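Long-range contacts in AbyA5 (Verrucosispora maris, PDB 4YWF), which catalyses acetate elimination in spirotetronate biosynthesis as an esterase-like lyase of the alpha/beta-hydrolase superfamily: residues R293-S301 and T340-M351; R210-H221 and R232-V243. The protein carries 4 engineered substitutions. All blocks are in the same frame, centred on the assembly; numbering follows the deposited sequence.

Contact 1 of 2, residues R293-S301 and T340-M351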
loop_
_atom_site.group_PDB
_atom_site.type_symbol
_atom_site.label_atom_id
_atom_site.label_comp_id
_atom_site.label_asym_id
_atom_site.label_seq_id
_atom_site.Cartn_x
_atom_site.Cartn_y
_atom_site.Cartn_z
ATOM N N ARG A 293 -14.693 -6.980 -13.885
ATOM C CA ARG A 293 -16.099 -6.522 -14.014
ATOM C C ARG A 293 -16.658 -5.795 -12.773
ATOM O O ARG A 293 -17.813 -5.945 -12.387
ATOM C CB ARG A 293 -17.025 -7.668 -14.358
ATOM C CG ARG A 293 -17.185 -7.850 -15.853
ATOM C CD ARG A 293 -16.398 -9.049 -16.303
ATOM N NE ARG A 293 -16.176 -8.973 -17.741
ATOM C CZ ARG A 293 -16.089 -10.020 -18.562
ATOM N NH1 ARG A 293 -16.198 -11.271 -18.126
ATOM N NH2 ARG A 293 -15.905 -9.796 -19.844
ATOM N N ILE A 294 -15.839 -4.911 -12.251
ATOM C CA ILE A 294 -16.156 -4.183 -11.035
ATOM C C ILE A 294 -15.642 -2.800 -11.273
ATOM O O ILE A 294 -14.806 -2.595 -12.154
ATOM C CB ILE A 294 -15.435 -4.790 -9.818
ATOM C CG1 ILE A 294 -13.935 -4.965 -10.108
ATOM C CG2 ILE A 294 -16.089 -6.120 -9.439
ATOM C CD1 ILE A 294 -13.070 -5.312 -8.919
ATOM N N PRO A 295 -16.164 -1.843 -10.499
ATOM C CA PRO A 295 -15.657 -0.516 -10.712
ATOM C C PRO A 295 -14.188 -0.417 -10.291
ATOM O O PRO A 295 -13.721 -1.123 -9.363
ATOM C CB PRO A 295 -16.609 0.390 -9.901
ATOM C CG PRO A 295 -17.531 -0.521 -9.179
ATOM C CD PRO A 295 -17.460 -1.861 -9.776
ATOM N N VAL A 296 -13.457 0.386 -11.062
ATOM C CA VAL A 296 -12.076 0.653 -10.842
ATOM C C VAL A 296 -11.825 2.116 -10.949
ATOM O O VAL A 296 -12.146 2.732 -11.956
ATOM C CB VAL A 296 -11.165 -0.045 -11.860
ATOM C CG1 VAL A 296 -9.733 0.294 -11.547
ATOM C CG2 VAL A 296 -11.387 -1.540 -11.839
ATOM N N ALA A 297 -11.227 2.657 -9.906
ATOM C CA ALA A 297 -10.852 4.084 -9.816
ATOM C C ALA A 297 -9.338 4.165 -9.690
ATOM O O ALA A 297 -8.738 3.313 -9.030
ATOM C CB ALA A 297 -11.549 4.732 -8.586
ATOM N N TYR A 298 -8.732 5.159 -10.366
ATOM C CA TYR A 298 -7.305 5.288 -10.465
ATOM C C TYR A 298 -6.837 6.746 -10.478
ATOM O O TYR A 298 -7.203 7.579 -11.348
ATOM C CB TYR A 298 -6.882 4.537 -11.748
ATOM C CG TYR A 298 -5.422 4.404 -12.036
ATOM C CD1 TYR A 298 -4.627 5.508 -12.331
ATOM C CD2 TYR A 298 -4.833 3.155 -12.059
ATOM C CE1 TYR A 298 -3.279 5.355 -12.622
ATOM C CE2 TYR A 298 -3.503 2.976 -12.306
ATOM C CZ TYR A 298 -2.716 4.070 -12.582
ATOM O OH TYR A 298 -1.382 3.852 -12.870
ATOM N N VAL A 299 -5.997 7.068 -9.554
ATOM C CA VAL A 299 -5.367 8.393 -9.516
ATOM C C VAL A 299 -4.012 8.290 -10.220
ATOM O O VAL A 299 -3.093 7.627 -9.736
ATOM C CB VAL A 299 -5.117 8.928 -8.107
ATOM C CG1 VAL A 299 -4.427 10.310 -8.229
ATOM C CG2 VAL A 299 -6.399 9.053 -7.288
ATOM N N ALA A 300 -3.884 9.011 -11.332
ATOM C CA ALA A 300 -2.669 9.034 -12.089
ATOM C C ALA A 300 -1.889 10.362 -11.794
ATOM O O ALA A 300 -2.468 11.415 -11.546
ATOM C CB ALA A 300 -2.969 8.916 -13.561
ATOM N N SER A 301 -0.575 10.246 -11.788
ATOM C CA SER A 301 0.385 11.373 -11.580
ATOM C C SER A 301 0.986 11.695 -12.938
ATOM O O SER A 301 1.660 10.848 -13.501
ATOM C CB SER A 301 1.453 10.946 -10.599
ATOM O OG SER A 301 0.838 10.790 -9.308
ATOM N N THR A 340 -6.432 13.862 -3.334
ATOM C CA THR A 340 -6.370 12.435 -3.585
ATOM C C THR A 340 -7.100 11.668 -2.493
ATOM O O THR A 340 -7.869 10.768 -2.792
ATOM C CB THR A 340 -4.930 11.920 -3.677
ATOM O OG1 THR A 340 -4.302 12.479 -4.825
ATOM C CG2 THR A 340 -4.909 10.374 -3.778
ATOM N N ARG A 341 -6.887 12.041 -1.241
ATOM C CA ARG A 341 -7.537 11.380 -0.114
ATOM C C ARG A 341 -9.069 11.545 -0.231
ATOM O O ARG A 341 -9.860 10.566 -0.087
ATOM C CB ARG A 341 -7.037 12.009 1.194
ATOM N N LEU A 342 -9.485 12.751 -0.602
ATOM C CA LEU A 342 -10.929 12.993 -0.771
ATOM C C LEU A 342 -11.508 12.288 -1.994
ATOM O O LEU A 342 -12.607 11.730 -1.935
ATOM C CB LEU A 342 -11.263 14.494 -0.793
ATOM C CG LEU A 342 -11.129 15.069 0.635
ATOM C CD1 LEU A 342 -11.108 16.587 0.588
ATOM C CD2 LEU A 342 -12.185 14.561 1.610
ATOM N N TRP A 343 -10.798 12.285 -3.107
ATOM C CA TRP A 343 -11.388 11.693 -4.315
ATOM C C TRP A 343 -11.543 10.201 -4.122
ATOM O O TRP A 343 -12.605 9.636 -4.470
ATOM C CB TRP A 343 -10.600 12.055 -5.542
ATOM C CG TRP A 343 -11.174 11.642 -6.865
ATOM C CD1 TRP A 343 -11.957 12.403 -7.677
ATOM C CD2 TRP A 343 -10.891 10.434 -7.613
ATOM N NE1 TRP A 343 -12.207 11.731 -8.857
ATOM C CE2 TRP A 343 -11.550 10.542 -8.855
ATOM C CE3 TRP A 343 -10.113 9.302 -7.368
ATOM C CZ2 TRP A 343 -11.500 9.524 -9.833
ATOM C CZ3 TRP A 343 -10.057 8.298 -8.339
ATOM C CH2 TRP A 343 -10.751 8.408 -9.540
ATOM N N THR A 344 -10.517 9.568 -3.549
ATOM C CA THR A 344 -10.485 8.131 -3.379
ATOM C C THR A 344 -11.559 7.715 -2.408
ATOM O O THR A 344 -12.314 6.747 -2.620
ATOM C CB THR A 344 -9.101 7.575 -2.952
ATOM O OG1 THR A 344 -8.604 8.198 -1.753
ATOM C CG2 THR A 344 -8.107 7.796 -4.035
ATOM N N LEU A 345 -11.653 8.454 -1.346
ATOM C CA LEU A 345 -12.705 8.251 -0.418
ATOM C C LEU A 345 -14.106 8.302 -1.059
ATOM O O LEU A 345 -14.918 7.373 -0.907
ATOM C CB LEU A 345 -12.525 9.223 0.738
ATOM C CG LEU A 345 -13.571 9.118 1.803
ATOM C CD1 LEU A 345 -13.590 7.680 2.383
ATOM C CD2 LEU A 345 -13.287 10.160 2.871
ATOM N N ALA A 346 -14.346 9.342 -1.843
ATOM C CA ALA A 346 -15.610 9.547 -2.491
ATOM C C ALA A 346 -15.914 8.377 -3.399
ATOM O O ALA A 346 -17.023 7.888 -3.449
ATOM C CB ALA A 346 -15.563 10.822 -3.303
ATOM N N GLN A 347 -14.890 7.908 -4.110
ATOM C CA GLN A 347 -15.052 6.762 -4.962
ATOM C C GLN A 347 -15.457 5.476 -4.182
ATOM O O GLN A 347 -16.373 4.785 -4.598
ATOM C CB GLN A 347 -13.755 6.501 -5.753
ATOM C CG GLN A 347 -13.574 7.484 -6.902
ATOM C CD GLN A 347 -14.535 7.208 -8.037
ATOM O OE1 GLN A 347 -14.804 6.056 -8.395
ATOM N NE2 GLN A 347 -14.999 8.262 -8.660
ATOM N N VAL A 348 -14.785 5.148 -3.070
ATOM C CA VAL A 348 -15.145 3.910 -2.353
ATOM C C VAL A 348 -16.492 4.025 -1.684
ATOM O O VAL A 348 -17.242 3.081 -1.667
ATOM C CB VAL A 348 -14.145 3.422 -1.329
ATOM C CG1 VAL A 348 -13.928 4.399 -0.205
ATOM C CG2 VAL A 348 -14.664 2.088 -0.760
ATOM N N LEU A 349 -16.870 5.214 -1.241
ATOM C CA LEU A 349 -18.208 5.353 -0.693
ATOM C C LEU A 349 -19.316 5.172 -1.715
ATOM O O LEU A 349 -20.371 4.607 -1.381
ATOM C CB LEU A 349 -18.378 6.688 -0.004
ATOM C CG LEU A 349 -17.474 6.971 1.189
ATOM C CD1 LEU A 349 -17.695 8.390 1.693
ATOM C CD2 LEU A 349 -17.681 5.981 2.322
ATOM N N GLU A 350 -19.101 5.641 -2.937
ATOM C CA GLU A 350 -20.031 5.428 -4.013
ATOM C C GLU A 350 -20.132 3.980 -4.365
ATOM O O GLU A 350 -21.215 3.465 -4.401
ATOM C CB GLU A 350 -19.635 6.218 -5.245
ATOM C CG GLU A 350 -20.645 6.159 -6.376
ATOM C CD GLU A 350 -20.323 5.050 -7.352
ATOM O OE1 GLU A 350 -19.196 4.559 -7.340
ATOM O OE2 GLU A 350 -21.217 4.606 -8.068
HETATM N N MSE A 351 -18.983 3.310 -4.601
HETATM C CA MSE A 351 -18.981 1.922 -4.968
HETATM C C MSE A 351 -19.641 1.038 -3.957
HETATM O O MSE A 351 -20.225 0.031 -4.311
HETATM C CB MSE A 351 -17.541 1.370 -5.082
HETATM C CG MSE A 351 -16.797 1.984 -6.210
HETATM SE SE MSE A 351 -14.926 1.367 -6.112
HETATM C CE MSE A 351 -14.259 2.585 -7.461
#
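The indole ring of Trp343 meets the strand partly with its edge: the backbone N of Tyr298 lies near the ring plane, 3.9 Å from CH2. This is the helix-on-sheet layer of an alpha/beta-hydrolase fold: helix 337-351 runs antiparallel to strand 296-301 (174°), the axes of the short segments 9.4 Å apart. Gln347, one turn on along the helix, places its CG over one ring face, 3.7 Å above the indole plane and toward the rim. Ala297 CB and Val299 CG2 approach the six-membered ring obliquely. The indole reaches the strand because CG stands anti to the backbone N (chi1 -174°), which lays the ring alongside Val299, with CE3 3.7 Å from Val299 CG2. That methyl also touches the CG2 methyls of Thr340 and Thr344, so one valine branch fills the space between three helix residues. With an alanine in place of Trp343, a gap would probably open beside Ala297 CB and Val299 CG2, and Gln347 CG would lose the ring face it packs on. Gln347 bends at chi2 and brings OE1 within 3.5 Å of Ala297 CB; the polar need of this oxygen is met by Arg323 NE of the neighbouring strand 322-327. At the C-terminal end of the helix the straight side chain of selenomethionine Met351 runs alongside Pro295, pointing the other way, their CG atoms 4.0 Å apart. Its terminal methyl CE then ends 3.6 Å from Ala297 CB.

Contact 2 of 2, residues R210-H221 and R232-V243. Engineered in segment 210-221: Met214 (natural residue Leu).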
loop_
_atom_site.group_PDB
_atom_site.type_symbol
_atom_site.label_atom_id
_atom_site.label_comp_id
_atom_site.label_asym_id
_atom_site.label_seq_id
_atom_site.Cartn_x
_atom_site.Cartn_y
_atom_site.Cartn_z
ATOM N N ARG A 210 -18.890 -8.583 0.298
ATOM C CA ARG A 210 -18.789 -7.215 -0.231
ATOM C C ARG A 210 -17.516 -6.534 0.222
ATOM O O ARG A 210 -17.529 -5.833 1.222
ATOM C CB ARG A 210 -19.958 -6.366 0.204
ATOM C CG ARG A 210 -21.330 -6.903 -0.138
ATOM C CD ARG A 210 -22.386 -6.002 0.471
ATOM N NE ARG A 210 -22.149 -4.652 -0.026
ATOM C CZ ARG A 210 -22.370 -3.516 0.639
ATOM N NH1 ARG A 210 -22.899 -3.515 1.833
ATOM N NH2 ARG A 210 -22.062 -2.368 0.066
ATOM N N ALA A 211 -16.442 -6.758 -0.508
ATOM C CA ALA A 211 -15.120 -6.183 -0.199
ATOM C C ALA A 211 -14.684 -5.147 -1.237
ATOM O O ALA A 211 -14.844 -5.352 -2.473
ATOM C CB ALA A 211 -14.079 -7.272 -0.179
ATOM N N TYR A 212 -14.063 -4.089 -0.742
ATOM C CA TYR A 212 -13.522 -2.993 -1.593
ATOM C C TYR A 212 -12.052 -2.853 -1.268
ATOM O O TYR A 212 -11.755 -2.719 -0.097
ATOM C CB TYR A 212 -14.316 -1.737 -1.323
ATOM C CG TYR A 212 -15.807 -2.020 -1.541
ATOM C CD1 TYR A 212 -16.382 -1.888 -2.823
ATOM C CD2 TYR A 212 -16.636 -2.481 -0.477
ATOM C CE1 TYR A 212 -17.719 -2.159 -3.035
ATOM C CE2 TYR A 212 -17.969 -2.762 -0.684
ATOM C CZ TYR A 212 -18.512 -2.610 -1.963
ATOM O OH TYR A 212 -19.848 -2.881 -2.168
ATOM N N ALA A 213 -11.154 -3.040 -2.266
ATOM C CA ALA A 213 -9.706 -2.855 -2.099
ATOM C C ALA A 213 -9.269 -1.430 -2.435
ATOM O O ALA A 213 -9.303 -0.968 -3.610
ATOM C CB ALA A 213 -8.917 -3.819 -2.973
HETATM N N MSE A 214 -8.880 -0.703 -1.381
HETATM C CA MSE A 214 -8.086 0.480 -1.508
HETATM C C MSE A 214 -6.651 0.071 -1.596
HETATM O O MSE A 214 -5.911 0.071 -0.598
HETATM C CB MSE A 214 -8.313 1.355 -0.286
HETATM C CG MSE A 214 -7.445 2.575 -0.369
HETATM SE SE MSE A 214 -8.318 4.036 -1.386
HETATM C CE MSE A 214 -9.674 4.504 0.010
ATOM N N ALA A 215 -6.249 -0.283 -2.807
ATOM C CA ALA A 215 -4.923 -0.936 -3.030
ATOM C C ALA A 215 -4.069 -0.007 -3.879
ATOM O O ALA A 215 -4.173 0.024 -5.109
ATOM C CB ALA A 215 -5.140 -2.272 -3.706
ATOM N N LEU A 216 -3.281 0.811 -3.191
ATOM C CA LEU A 216 -2.442 1.862 -3.811
ATOM C C LEU A 216 -1.138 1.329 -4.478
ATOM O O LEU A 216 -0.597 0.314 -4.076
ATOM C CB LEU A 216 -2.047 2.905 -2.756
ATOM C CG LEU A 216 -3.154 3.722 -2.088
ATOM C CD1 LEU A 216 -4.079 2.855 -1.299
ATOM C CD2 LEU A 216 -2.557 4.734 -1.100
ATOM N N SER A 217 -0.670 2.011 -5.510
ATOM C CA SER A 217 0.543 1.648 -6.173
ATOM C C SER A 217 0.570 0.173 -6.610
ATOM O O SER A 217 -0.446 -0.378 -7.098
ATOM C CB SER A 217 1.659 2.046 -5.181
ATOM O OG SER A 217 2.950 1.870 -5.681
ATOM N N PHE A 218 1.689 -0.525 -6.407
ATOM C CA PHE A 218 1.834 -1.897 -6.887
ATOM C C PHE A 218 0.750 -2.855 -6.425
ATOM O O PHE A 218 0.446 -3.791 -7.134
ATOM C CB PHE A 218 3.192 -2.492 -6.460
ATOM C CG PHE A 218 4.326 -1.957 -7.260
ATOM C CD1 PHE A 218 4.796 -0.678 -7.035
ATOM C CD2 PHE A 218 4.851 -2.712 -8.301
ATOM C CE1 PHE A 218 5.797 -0.151 -7.825
ATOM C CE2 PHE A 218 5.835 -2.202 -9.098
ATOM C CZ PHE A 218 6.329 -0.924 -8.847
ATOM N N SER A 219 0.144 -2.611 -5.259
ATOM C CA SER A 219 -0.862 -3.515 -4.771
ATOM C C SER A 219 -2.104 -3.385 -5.665
ATOM O O SER A 219 -2.923 -4.255 -5.688
ATOM C CB SER A 219 -1.207 -3.290 -3.283
ATOM O OG SER A 219 -1.993 -2.115 -3.042
ATOM N N GLY A 220 -2.247 -2.272 -6.351
ATOM C CA GLY A 220 -3.315 -2.115 -7.263
ATOM C C GLY A 220 -3.231 -3.071 -8.448
ATOM O O GLY A 220 -4.252 -3.573 -8.930
ATOM N N HIS A 221 -2.023 -3.361 -8.876
ATOM C CA HIS A 221 -1.815 -4.368 -9.902
ATOM C C HIS A 221 -2.280 -5.762 -9.347
ATOM O O HIS A 221 -2.867 -6.578 -10.055
ATOM C CB HIS A 221 -0.349 -4.381 -10.277
ATOM C CG HIS A 221 0.040 -5.570 -11.098
ATOM N ND1 HIS A 221 0.626 -6.673 -10.552
ATOM C CD2 HIS A 221 -0.015 -5.787 -12.435
ATOM C CE1 HIS A 221 0.883 -7.547 -11.507
ATOM N NE2 HIS A 221 0.502 -7.028 -12.664
ATOM N N ARG A 232 -15.459 -11.815 -4.422
ATOM C CA ARG A 232 -15.755 -11.036 -3.258
ATOM C C ARG A 232 -15.344 -9.558 -3.430
ATOM O O ARG A 232 -15.944 -8.664 -2.830
ATOM C CB ARG A 232 -15.170 -11.671 -2.008
ATOM C CG ARG A 232 -15.807 -13.024 -1.688
ATOM C CD ARG A 232 -14.665 -14.000 -1.660
ATOM N NE ARG A 232 -14.272 -14.292 -0.348
ATOM C CZ ARG A 232 -13.103 -14.813 0.036
ATOM N NH1 ARG A 232 -12.084 -15.025 -0.757
ATOM N NH2 ARG A 232 -12.990 -15.142 1.297
ATOM N N LEU A 233 -14.357 -9.336 -4.260
ATOM C CA LEU A 233 -13.932 -7.984 -4.592
ATOM C C LEU A 233 -14.959 -7.328 -5.452
ATOM O O LEU A 233 -15.044 -7.679 -6.580
ATOM C CB LEU A 233 -12.578 -7.925 -5.297
ATOM C CG LEU A 233 -11.364 -8.415 -4.537
ATOM C CD1 LEU A 233 -10.109 -8.430 -5.419
ATOM C CD2 LEU A 233 -11.210 -7.547 -3.305
ATOM N N ARG A 234 -15.617 -6.300 -4.917
ATOM C CA ARG A 234 -16.682 -5.572 -5.573
ATOM C C ARG A 234 -16.224 -4.201 -6.136
ATOM O O ARG A 234 -16.974 -3.517 -6.816
ATOM C CB ARG A 234 -17.844 -5.361 -4.585
ATOM C CG ARG A 234 -18.612 -6.622 -4.108
ATOM C CD ARG A 234 -18.754 -7.803 -5.102
ATOM N NE ARG A 234 -19.279 -7.490 -6.433
ATOM C CZ ARG A 234 -19.001 -8.192 -7.558
ATOM N NH1 ARG A 234 -19.537 -7.818 -8.697
ATOM N NH2 ARG A 234 -18.206 -9.290 -7.576
ATOM N N GLY A 235 -15.003 -3.789 -5.811
ATOM C CA GLY A 235 -14.432 -2.589 -6.416
ATOM C C GLY A 235 -12.973 -2.351 -5.988
ATOM O O GLY A 235 -12.473 -2.908 -5.008
ATOM N N ILE A 236 -12.294 -1.499 -6.749
ATOM C CA ILE A 236 -10.885 -1.258 -6.575
ATOM C C ILE A 236 -10.687 0.232 -6.690
ATOM O O ILE A 236 -11.274 0.867 -7.587
ATOM C CB ILE A 236 -10.021 -1.976 -7.630
ATOM C CG1 ILE A 236 -10.117 -3.490 -7.453
ATOM C CG2 ILE A 236 -8.553 -1.508 -7.580
ATOM C CD1 ILE A 236 -9.466 -4.226 -8.631
ATOM N N VAL A 237 -9.884 0.750 -5.776
ATOM C CA VAL A 237 -9.448 2.123 -5.812
ATOM C C VAL A 237 -7.946 2.109 -5.657
ATOM O O VAL A 237 -7.436 1.545 -4.693
ATOM C CB VAL A 237 -10.078 2.998 -4.680
ATOM C CG1 VAL A 237 -9.654 4.439 -4.874
ATOM C CG2 VAL A 237 -11.580 2.872 -4.687
ATOM N N THR A 238 -7.245 2.663 -6.664
ATOM C CA THR A 238 -5.785 2.673 -6.686
ATOM C C THR A 238 -5.206 4.079 -7.114
ATOM O O THR A 238 -5.944 5.054 -7.348
ATOM C CB THR A 238 -5.237 1.484 -7.511
ATOM O OG1 THR A 238 -3.813 1.411 -7.341
ATOM C CG2 THR A 238 -5.577 1.603 -8.982
ATOM N N ALA A 239 -3.896 4.197 -7.085
ATOM C CA ALA A 239 -3.209 5.418 -7.438
ATOM C C ALA A 239 -1.903 4.919 -7.908
ATOM O O ALA A 239 -1.249 4.204 -7.190
ATOM C CB ALA A 239 -3.037 6.364 -6.223
ATOM N N GLY A 240 -1.564 5.180 -9.155
ATOM C CA GLY A 240 -0.230 4.813 -9.647
ATOM C C GLY A 240 0.071 3.340 -9.802
ATOM O O GLY A 240 1.230 2.918 -9.670
ATOM N N ALA A 241 -0.949 2.527 -10.051
ATOM C CA ALA A 241 -0.750 1.097 -10.132
ATOM C C ALA A 241 -0.031 0.807 -11.409
ATOM O O ALA A 241 -0.387 1.366 -12.463
ATOM C CB ALA A 241 -2.089 0.308 -10.075
ATOM N N PRO A 242 0.981 -0.088 -11.368
ATOM C CA PRO A 242 1.544 -0.496 -12.689
ATOM C C PRO A 242 0.613 -1.480 -13.454
ATOM O O PRO A 242 -0.226 -2.158 -12.840
ATOM C CB PRO A 242 2.878 -1.189 -12.291
ATOM C CG PRO A 242 2.590 -1.726 -10.912
ATOM C CD PRO A 242 1.679 -0.708 -10.248
ATOM N N VAL A 243 0.729 -1.601 -14.778
ATOM C CA VAL A 243 -0.236 -2.423 -15.545
ATOM C C VAL A 243 0.425 -3.388 -16.562
ATOM O O VAL A 243 0.349 -4.601 -16.388
ATOM C CB VAL A 243 -1.230 -1.557 -16.286
ATOM C CG1 VAL A 243 -2.207 -2.454 -17.017
ATOM C CG2 VAL A 243 -1.917 -0.586 -15.307
#
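Ala211 and Arg234 are joined by a nearly straight backbone hydrogen bond, Arg234 N to Ala211 O at 2.7 Å, in the parallel pairing of a beta-alpha-beta unit, strand 207-215, helix 218-226 and strand 233-239, of the alpha/beta-hydrolase sheet. Further backbone hydrogen bonds follow: Ala213 N to Gly235 O, Val237 N to Ala213 O at 2.8 Å, and Ala215 N to Val237 O. Ala211 is level with Leu233 but Ala213 with Ile236, so strand 233-239 accommodates one extra residue, and Gly235 N is buried without a partner. Beyond the strand, Ser217 N donates to Ala239 O at 2.8 Å. Ser217 takes phi 53° and psi -137° in the sharp strand-to-helix turn, consistent with the nucleophile elbow of this family.

One side-chain hydrogen bond crosses: Thr238 OG1, anti to its own backbone N (chi1 -171°), donates to Ala215 O at 2.7 Å in the carbonyl plane. Having no side chain, Gly220 can lie against this hydroxyl and Ala241 CB, where a CB would clash with both.

Among apolar contacts, SE of the engineered selenomethionine Met214 lies 3.8 Å from Val237 CG1, on the face covered by helix 337-351. Tyr212 lays CE1 3.6 Å from Arg234 CB, the aliphatic root of a side chain whose NH2 bonds to Pro231 O. A CH-pi contact closes the other end: Pro242 CG sits over one face of the Phe218 ring, 4.0 Å from its centroid.

How the contacts relate
Both segments of contact 2 precede those of contact 1 in the chain, and the centres of the two contacts lie 9 Å apart. Strands 207-215, 233-239 and 296-301 are consecutive in the mixed sheet, so contact 2 supplies the first two and contact 1 adds the third with its covering helix. The two meet through probable hydrogen bonds, Ala297 O to Thr238 N at 2.9 Å and Tyr298 OH to Ala241 O at 2.7 Å. Helix 337-351 reaches across both, its Thr344 touching Met214, Val237 and Val299, while helix 218-226 packs against Ile236 on the other face. The turn at Ser217 thus follows the C-terminal end of a central strand in a sheet with helices on both faces.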